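Side-chain contacts in predicted ATPase involved in replication control, Cdc46/Mcm family (Methanopyrus kandleri AV19, PDB 3F8T), which probably works in DNA replication as an MCM-type ATPase that binds ATP and single-stranded DNA and may unwind DNA: residues 44-49 and 83-88; 68-71 and 76-79; 79-84 and 96-101. The protein carries 2 engineered substitutions. All coordinates share one frame; numbering follows the deposited sequence.

Overall arrangement
All three contacts lie in the N-terminal domain of this MCM homolog, and all use helix 74-88. Interaction 2 joins the start of this helix to helix 64-72. Interaction 3 joins its middle to strand 96-99. Interaction 1 joins its last turns to the end of helix 40-47. Along the chain, both segments of interaction 2 lie between those of interaction 1. Interaction 3 starts at P79, where interaction 2 ends. The centres of 2 and 3 are about 8 Å apart, those of 1 and 3 about 10 Å, and those of 1 and 2 about 17 Å. Interactions 2 and 3 also touch, E78 CG to F98 CE1 at 3.9 Å. One helix thus packs on two other helices and a strand.

Interaction 1 (44-49 and 83-88); sequences RSLARV and ELVRTV. Engineered in segment 44-49: A47 (natural residue Arg).
L46 and V49 meet V85 and V88 in a small apolar contact between the end of helix 40-47 and the last turns of helix 74-88. L46 has the largest share, with V88 close behind. The CG of L46 lies anti to the backbone N (chi1 -163°), which sends the branched end toward the other helix. CD1 then reaches V85 CG1 at 3.9 Å and lies 4.1 Å from V85 CB. The two side chains run at a slant to each other. The second methyl, L46 CD2, approaches V88 CG2 at 4.2 Å. V88 CG1 faces V49, with 4.3 Å to V49 CG2. V88 therefore offers one methyl to each partner. It is exposed, whereas V85 and V49 are buried. V55 of strand 55-58 also touches L46, V49 and V85. No hydrogen bond crosses between the segments. Within helix 74-88, T87 OG1 binds E83 O at 3.0 Å. That oxygen also takes the backbone N of T87, and the two donors come from opposite faces of its carbonyl plane. Two helices meeting beside strand 55-58 are consistent with the helical part of an MCM N-terminal domain.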
loop_
_atom_site.group_PDB
_atom_site.type_symbol
_atom_site.label_atom_id
_atom_site.label_comp_id
_atom_site.label_asym_id
_atom_site.label_seq_id
_atom_site.Cartn_x
_atom_site.Cartn_y
_atom_site.Cartn_z
ATOM N N ARG A 44 -11.131 -30.741 -19.764
ATOM C CA ARG A 44 -9.662 -30.828 -19.655
ATOM C C ARG A 44 -9.193 -31.033 -18.221
ATOM O O ARG A 44 -8.353 -31.906 -17.960
ATOM C CB ARG A 44 -8.964 -29.599 -20.254
ATOM C CG ARG A 44 -9.210 -29.346 -21.745
ATOM C CD ARG A 44 -9.365 -30.626 -22.579
ATOM N NE ARG A 44 -8.087 -31.195 -23.016
ATOM C CZ ARG A 44 -7.624 -32.397 -22.669
ATOM N NH1 ARG A 44 -8.324 -33.197 -21.866
ATOM N NH2 ARG A 44 -6.452 -32.804 -23.132
ATOM N N SER A 45 -9.742 -30.239 -17.296
ATOM C CA SER A 45 -9.400 -30.360 -15.883
ATOM C C SER A 45 -9.929 -31.650 -15.271
ATOM O O SER A 45 -9.265 -32.242 -14.429
ATOM C CB SER A 45 -9.848 -29.138 -15.068
ATOM O OG SER A 45 -11.261 -28.982 -15.054
ATOM N N LEU A 46 -11.110 -32.100 -15.704
ATOM C CA LEU A 46 -11.661 -33.362 -15.208
ATOM C C LEU A 46 -10.726 -34.521 -15.531
ATOM O O LEU A 46 -10.569 -35.438 -14.723
ATOM C CB LEU A 46 -13.067 -33.634 -15.758
ATOM C CG LEU A 46 -13.863 -34.705 -14.996
ATOM C CD1 LEU A 46 -13.947 -34.394 -13.496
ATOM C CD2 LEU A 46 -15.254 -34.864 -15.578
ATOM N N ALA A 47 -10.094 -34.456 -16.700
ATOM C CA ALA A 47 -9.138 -35.471 -17.143
ATOM C C ALA A 47 -7.838 -35.438 -16.334
ATOM O O ALA A 47 -7.127 -36.445 -16.247
ATOM C CB ALA A 47 -8.841 -35.305 -18.634
ATOM N N ARG A 48 -7.547 -34.285 -15.736
ATOM C CA ARG A 48 -6.300 -34.041 -15.006
ATOM C C ARG A 48 -6.457 -34.163 -13.483
ATOM O O ARG A 48 -5.570 -33.744 -12.744
ATOM C CB ARG A 48 -5.778 -32.633 -15.346
ATOM C CG ARG A 48 -5.224 -32.448 -16.757
ATOM C CD ARG A 48 -3.716 -32.673 -16.792
ATOM N NE ARG A 48 -2.977 -31.598 -16.127
ATOM C CZ ARG A 48 -1.798 -31.748 -15.529
ATOM N NH1 ARG A 48 -1.211 -32.936 -15.491
ATOM N NH2 ARG A 48 -1.208 -30.711 -14.954
ATOM N N VAL A 49 -7.575 -34.726 -13.017
ATOM C CA VAL A 49 -7.935 -34.677 -11.585
ATOM C C VAL A 49 -7.057 -35.516 -10.663
ATOM O O VAL A 49 -6.961 -35.227 -9.466
ATOM C CB VAL A 49 -9.412 -35.061 -11.307
ATOM C CG1 VAL A 49 -10.333 -33.959 -11.743
ATOM C CG2 VAL A 49 -9.778 -36.408 -11.949
ATOM N N GLU A 83 -19.487 -33.432 -6.483
ATOM C CA GLU A 83 -20.081 -34.769 -6.588
ATOM C C GLU A 83 -19.736 -35.452 -7.921
ATOM O O GLU A 83 -19.337 -36.616 -7.940
ATOM C CB GLU A 83 -21.601 -34.709 -6.339
ATOM C CG GLU A 83 -22.345 -36.039 -6.462
ATOM C CD GLU A 83 -21.768 -37.151 -5.588
ATOM O OE1 GLU A 83 -21.197 -36.864 -4.508
ATOM O OE2 GLU A 83 -21.896 -38.323 -5.990
ATOM N N LEU A 84 -19.880 -34.726 -9.026
ATOM C CA LEU A 84 -19.435 -35.218 -10.336
ATOM C C LEU A 84 -17.968 -35.650 -10.336
ATOM O O LEU A 84 -17.637 -36.702 -10.874
ATOM C CB LEU A 84 -19.648 -34.163 -11.427
ATOM C CG LEU A 84 -21.046 -33.917 -11.996
ATOM C CD1 LEU A 84 -21.002 -32.734 -12.943
ATOM C CD2 LEU A 84 -21.615 -35.143 -12.694
ATOM N N VAL A 85 -17.086 -34.844 -9.749
ATOM C CA VAL A 85 -15.663 -35.206 -9.723
ATOM C C VAL A 85 -15.378 -36.359 -8.751
ATOM O O VAL A 85 -14.433 -37.122 -8.960
ATOM C CB VAL A 85 -14.706 -33.991 -9.489
ATOM C CG1 VAL A 85 -15.197 -32.760 -10.238
ATOM C CG2 VAL A 85 -14.528 -33.686 -8.018
ATOM N N ARG A 86 -16.200 -36.478 -7.705
ATOM C CA ARG A 86 -16.086 -37.558 -6.717
ATOM C C ARG A 86 -16.344 -38.907 -7.376
ATOM O O ARG A 86 -15.705 -39.898 -7.038
ATOM C CB ARG A 86 -17.057 -37.344 -5.544
ATOM C CG ARG A 86 -16.773 -38.208 -4.316
ATOM C CD ARG A 86 -17.867 -38.097 -3.263
ATOM N NE ARG A 86 -17.777 -36.857 -2.485
ATOM C CZ ARG A 86 -18.386 -36.648 -1.317
ATOM N NH1 ARG A 86 -19.145 -37.594 -0.766
ATOM N NH2 ARG A 86 -18.238 -35.485 -0.694
ATOM N N THR A 87 -17.279 -38.926 -8.324
ATOM C CA THR A 87 -17.570 -40.114 -9.125
ATOM C C THR A 87 -16.353 -40.545 -9.952
ATOM O O THR A 87 -16.030 -41.729 -10.019
ATOM C CB THR A 87 -18.776 -39.867 -10.052
ATOM O OG1 THR A 87 -19.836 -39.261 -9.304
ATOM C CG2 THR A 87 -19.280 -41.166 -10.648
ATOM N N VAL A 88 -15.674 -39.577 -10.566
ATOM C CA VAL A 88 -14.496 -39.847 -11.402
ATOM C C VAL A 88 -13.263 -40.170 -10.548
ATOM O O VAL A 88 -12.437 -41.001 -10.931
ATOM C CB VAL A 88 -14.200 -38.665 -12.381
ATOM C CG1 VAL A 88 -12.980 -38.949 -13.254
ATOM C CG2 VAL A 88 -15.414 -38.379 -13.258
#

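Interaction 2 (68-71 and 76-79); sequences SWIA and LVEP
V77 reaches from helix 74-88 toward W69 and I70 of helix 64-72, the helix just before it in the chain. Its CB bond points at that helix, and CB itself lies 4.4 Å from I70 CG2. The side chain then forks. CG1 stands anti to the backbone N (chi1 175°) and meets I70 CG2 at 4.1 Å. CG2 lies beside the backbone N and has two neighbours, I70 CG2 at 4.2 Å and W69 CZ3 at 4.3 Å. Both methyls thus touch I70 CG2, and CG2 alone also reaches W69.

The I70 and V77 side chains cross at about a right angle. I70 uses its short branch for this contact. The indole of W69 meets V77 CG2 obliquely, with the six-membered ring doing the touching. H73, in the turn between the helices, stacks on the W69 ring and is hydrogen-bonded through ND1 to W69 O. I36 of helix 30-37 packs on both I70 and V77. I70 and V77 are buried, and W69 is partly exposed.

No hydrogen bond or charge pair links the two segments. The contact rests on van der Waals packing and burial of carbon, so it depends on apolar fit, with no directional bond between the segments.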
loop_
_atom_site.group_PDB
_atom_site.type_symbol
_atom_site.label_atom_id
_atom_site.label_comp_id
_atom_site.label_asym_id
_atom_site.label_seq_id
_atom_site.Cartn_x
_atom_site.Cartn_y
_atom_site.Cartn_z
ATOM N N SER A 68 -24.100 -15.882 -15.332
ATOM C CA SER A 68 -24.678 -15.068 -14.281
ATOM C C SER A 68 -25.501 -15.902 -13.291
ATOM O O SER A 68 -25.357 -15.744 -12.079
ATOM C CB SER A 68 -25.544 -13.984 -14.918
ATOM O OG SER A 68 -26.023 -13.111 -13.926
ATOM N N TRP A 69 -26.348 -16.791 -13.804
ATOM C CA TRP A 69 -27.197 -17.644 -12.960
ATOM C C TRP A 69 -26.325 -18.529 -12.069
ATOM O O TRP A 69 -26.616 -18.735 -10.884
ATOM C CB TRP A 69 -28.090 -18.528 -13.834
ATOM C CG TRP A 69 -29.154 -19.263 -13.049
ATOM C CD1 TRP A 69 -30.437 -18.839 -12.809
ATOM C CD2 TRP A 69 -29.023 -20.533 -12.407
ATOM N NE1 TRP A 69 -31.116 -19.776 -12.055
ATOM C CE2 TRP A 69 -30.273 -20.826 -11.794
ATOM C CE3 TRP A 69 -27.981 -21.466 -12.298
ATOM C CZ2 TRP A 69 -30.494 -22.002 -11.067
ATOM C CZ3 TRP A 69 -28.199 -22.637 -11.582
ATOM C CH2 TRP A 69 -29.456 -22.898 -10.975
ATOM N N ILE A 70 -25.259 -19.065 -12.661
ATOM C CA ILE A 70 -24.360 -19.958 -11.942
ATOM C C ILE A 70 -23.675 -19.221 -10.792
ATOM O O ILE A 70 -23.636 -19.731 -9.670
ATOM C CB ILE A 70 -23.332 -20.629 -12.894
ATOM C CG1 ILE A 70 -24.043 -21.647 -13.793
ATOM C CG2 ILE A 70 -22.231 -21.325 -12.088
ATOM C CD1 ILE A 70 -23.168 -22.227 -14.912
ATOM N N ALA A 71 -23.178 -18.015 -11.067
ATOM C CA ALA A 71 -22.535 -17.195 -10.035
ATOM C C ALA A 71 -23.532 -16.893 -8.922
ATOM O O ALA A 71 -23.218 -17.055 -7.749
ATOM C CB ALA A 71 -21.964 -15.905 -10.629
ATOM N N LEU A 76 -25.295 -23.919 -4.753
ATOM C CA LEU A 76 -25.915 -25.135 -5.317
ATOM C C LEU A 76 -25.028 -25.867 -6.315
ATOM O O LEU A 76 -24.975 -27.096 -6.321
ATOM C CB LEU A 76 -27.228 -24.790 -6.037
ATOM C CG LEU A 76 -28.356 -24.140 -5.245
ATOM C CD1 LEU A 76 -29.540 -23.900 -6.169
ATOM C CD2 LEU A 76 -28.751 -25.027 -4.071
ATOM N N VAL A 77 -24.347 -25.093 -7.164
ATOM C CA VAL A 77 -23.537 -25.648 -8.261
ATOM C C VAL A 77 -22.248 -26.288 -7.770
ATOM O O VAL A 77 -21.914 -27.407 -8.154
ATOM C CB VAL A 77 -23.253 -24.578 -9.326
ATOM C CG1 VAL A 77 -22.293 -25.106 -10.429
ATOM C CG2 VAL A 77 -24.569 -24.092 -9.913
ATOM N N GLU A 78 -21.531 -25.586 -6.902
ATOM C CA GLU A 78 -20.250 -26.089 -6.420
ATOM C C GLU A 78 -20.300 -27.525 -5.830
ATOM O O GLU A 78 -19.478 -28.346 -6.199
ATOM C CB GLU A 78 -19.609 -25.072 -5.462
ATOM C CG GLU A 78 -18.120 -25.279 -5.221
ATOM C CD GLU A 78 -17.852 -26.170 -4.031
ATOM O OE1 GLU A 78 -18.828 -26.581 -3.369
ATOM O OE2 GLU A 78 -16.666 -26.465 -3.755
ATOM N N PRO A 79 -21.226 -27.823 -4.877
ATOM C CA PRO A 79 -21.270 -29.226 -4.409
ATOM C C PRO A 79 -21.704 -30.240 -5.473
ATOM O O PRO A 79 -21.290 -31.414 -5.410
ATOM C CB PRO A 79 -22.280 -29.188 -3.251
ATOM C CG PRO A 79 -23.084 -27.993 -3.481
ATOM C CD PRO A 79 -22.174 -26.982 -4.133
#

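Interaction 3 (79-84 and 96-101); sequences PALREL and VRFRGL
V96 packs against L81 and R82 where helix 74-88 lies over a two-stranded parallel sheet. Strand 55-58, helices 64-72 and 74-88 and strand 96-99 follow in order, so the chain makes a beta-alpha-beta crossover whose connection holds two helices. The axes of helix 79-84 and strand 96-99 approach to 9.2 Å, with 126° between their directions.

The tight part centres on the two methyls of V96. CG2 is the busier one. It lies 3.8 Å from L81 CB and 3.9 Å from R82 CG, and it also sits close to the backbone N of R82. CG1 meets the tip of L81, with 4.0 Å to L81 CD1. The L81 and V96 side chains cross at about a right angle. L81 CD1 also reaches the ring of F98 obliquely, 4.1 Å from F98 CE2. L81, V96 and F98 are all buried. L33 and I36 of helix 30-37 touch L81 as well, so it is shared by helix and strand neighbours.

The looser side is that of R82, which is partly exposed. Only the start of its side chain packs on V96. The chain bends at chi3 (-90°) and turns back along its own helix. NH1 there forms a salt bridge with E78 OE1. This polar end stays out of the apolar contact. One face of the guanidinium is covered by P79, whose CA lies 3.7 Å above its plane, offset toward the rim.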
loop_
_atom_site.group_PDB
_atom_site.type_symbol
_atom_site.label_atom_id
_atom_site.label_comp_id
_atom_site.label_asym_id
_atom_site.label_seq_id
_atom_site.Cartn_x
_atom_site.Cartn_y
_atom_site.Cartn_z
ATOM N N PRO A 79 -21.226 -27.823 -4.877
ATOM C CA PRO A 79 -21.270 -29.226 -4.409
ATOM C C PRO A 79 -21.704 -30.240 -5.473
ATOM O O PRO A 79 -21.290 -31.414 -5.410
ATOM C CB PRO A 79 -22.280 -29.188 -3.251
ATOM C CG PRO A 79 -23.084 -27.993 -3.481
ATOM C CD PRO A 79 -22.174 -26.982 -4.133
ATOM N N ALA A 80 -22.522 -29.808 -6.435
ATOM C CA ALA A 80 -22.909 -30.689 -7.557
ATOM C C ALA A 80 -21.678 -31.083 -8.363
ATOM O O ALA A 80 -21.479 -32.254 -8.695
ATOM C CB ALA A 80 -23.920 -30.002 -8.459
ATOM N N LEU A 81 -20.854 -30.087 -8.673
ATOM C CA LEU A 81 -19.601 -30.311 -9.385
ATOM C C LEU A 81 -18.652 -31.184 -8.574
ATOM O O LEU A 81 -18.082 -32.121 -9.105
ATOM C CB LEU A 81 -18.959 -28.971 -9.783
ATOM C CG LEU A 81 -19.809 -28.104 -10.722
ATOM C CD1 LEU A 81 -19.070 -26.836 -11.144
ATOM C CD2 LEU A 81 -20.262 -28.907 -11.960
ATOM N N ARG A 82 -18.505 -30.903 -7.279
ATOM C CA ARG A 82 -17.697 -31.777 -6.421
ATOM C C ARG A 82 -18.167 -33.238 -6.494
ATOM O O ARG A 82 -17.348 -34.166 -6.574
ATOM C CB ARG A 82 -17.690 -31.280 -4.971
ATOM C CG ARG A 82 -16.690 -30.143 -4.715
ATOM C CD ARG A 82 -16.394 -29.944 -3.226
ATOM N NE ARG A 82 -17.328 -28.998 -2.623
ATOM C CZ ARG A 82 -18.393 -29.336 -1.897
ATOM N NH1 ARG A 82 -19.187 -28.390 -1.397
ATOM N NH2 ARG A 82 -18.664 -30.616 -1.655
ATOM N N GLU A 83 -19.487 -33.432 -6.483
ATOM C CA GLU A 83 -20.081 -34.769 -6.588
ATOM C C GLU A 83 -19.736 -35.452 -7.921
ATOM O O GLU A 83 -19.337 -36.616 -7.940
ATOM C CB GLU A 83 -21.601 -34.709 -6.339
ATOM C CG GLU A 83 -22.345 -36.039 -6.462
ATOM C CD GLU A 83 -21.768 -37.151 -5.588
ATOM O OE1 GLU A 83 -21.197 -36.864 -4.508
ATOM O OE2 GLU A 83 -21.896 -38.323 -5.990
ATOM N N LEU A 84 -19.880 -34.726 -9.026
ATOM C CA LEU A 84 -19.435 -35.218 -10.336
ATOM C C LEU A 84 -17.968 -35.650 -10.336
ATOM O O LEU A 84 -17.637 -36.702 -10.874
ATOM C CB LEU A 84 -19.648 -34.163 -11.427
ATOM C CG LEU A 84 -21.046 -33.917 -11.996
ATOM C CD1 LEU A 84 -21.002 -32.734 -12.943
ATOM C CD2 LEU A 84 -21.615 -35.143 -12.694
ATOM N N VAL A 96 -13.063 -27.652 -6.666
ATOM C CA VAL A 96 -13.654 -26.971 -7.806
ATOM C C VAL A 96 -13.260 -25.501 -7.774
ATOM O O VAL A 96 -13.273 -24.860 -6.719
ATOM C CB VAL A 96 -15.208 -27.137 -7.827
ATOM C CG1 VAL A 96 -15.849 -26.202 -8.847
ATOM C CG2 VAL A 96 -15.582 -28.590 -8.129
ATOM N N ARG A 97 -12.884 -24.979 -8.935
ATOM C CA ARG A 97 -12.537 -23.577 -9.062
ATOM C C ARG A 97 -13.388 -22.971 -10.164
ATOM O O ARG A 97 -13.761 -23.654 -11.126
ATOM C CB ARG A 97 -11.050 -23.415 -9.393
ATOM C CG ARG A 97 -10.078 -23.947 -8.317
ATOM C CD ARG A 97 -10.099 -23.113 -7.024
ATOM N NE ARG A 97 -9.117 -23.587 -6.047
ATOM C CZ ARG A 97 -9.411 -24.279 -4.946
ATOM N NH1 ARG A 97 -10.667 -24.582 -4.650
ATOM N NH2 ARG A 97 -8.436 -24.659 -4.126
ATOM N N PHE A 98 -13.699 -21.694 -10.018
ATOM C CA PHE A 98 -14.399 -20.972 -11.057
ATOM C C PHE A 98 -13.490 -19.866 -11.580
ATOM O O PHE A 98 -12.786 -19.204 -10.807
ATOM C CB PHE A 98 -15.711 -20.378 -10.532
ATOM C CG PHE A 98 -16.675 -21.396 -9.973
ATOM C CD1 PHE A 98 -16.584 -21.807 -8.640
ATOM C CD2 PHE A 98 -17.700 -21.915 -10.767
ATOM C CE1 PHE A 98 -17.490 -22.741 -8.106
ATOM C CE2 PHE A 98 -18.614 -22.847 -10.245
ATOM C CZ PHE A 98 -18.502 -23.262 -8.916
ATOM N N ARG A 99 -13.514 -19.677 -12.895
ATOM C CA ARG A 99 -12.802 -18.580 -13.534
ATOM C C ARG A 99 -13.809 -17.768 -14.331
ATOM O O ARG A 99 -14.898 -18.263 -14.669
ATOM C CB ARG A 99 -11.699 -19.115 -14.462
ATOM C CG ARG A 99 -10.762 -20.154 -13.824
ATOM C CD ARG A 99 -9.840 -19.531 -12.766
ATOM N NE ARG A 99 -9.395 -20.487 -11.743
ATOM C CZ ARG A 99 -8.321 -21.276 -11.837
ATOM N NH1 ARG A 99 -7.554 -21.253 -12.922
ATOM N NH2 ARG A 99 -8.013 -22.105 -10.839
ATOM N N GLY A 100 -13.448 -16.522 -14.620
ATOM C CA GLY A 100 -14.226 -15.692 -15.527
ATOM C C GLY A 100 -15.554 -15.233 -14.975
ATOM O O GLY A 100 -16.564 -15.267 -15.679
ATOM N N LEU A 101 -15.556 -14.800 -13.713
ATOM C CA LEU A 101 -16.728 -14.173 -13.097
ATOM C C LEU A 101 -17.248 -13.021 -13.936
ATOM O O LEU A 101 -16.457 -12.178 -14.356
ATOM C CB LEU A 101 -16.385 -13.630 -11.699
ATOM C CG LEU A 101 -16.381 -14.585 -10.510
ATOM C CD1 LEU A 101 -15.380 -15.718 -10.720
ATOM C CD2 LEU A 101 -16.059 -13.814 -9.220
#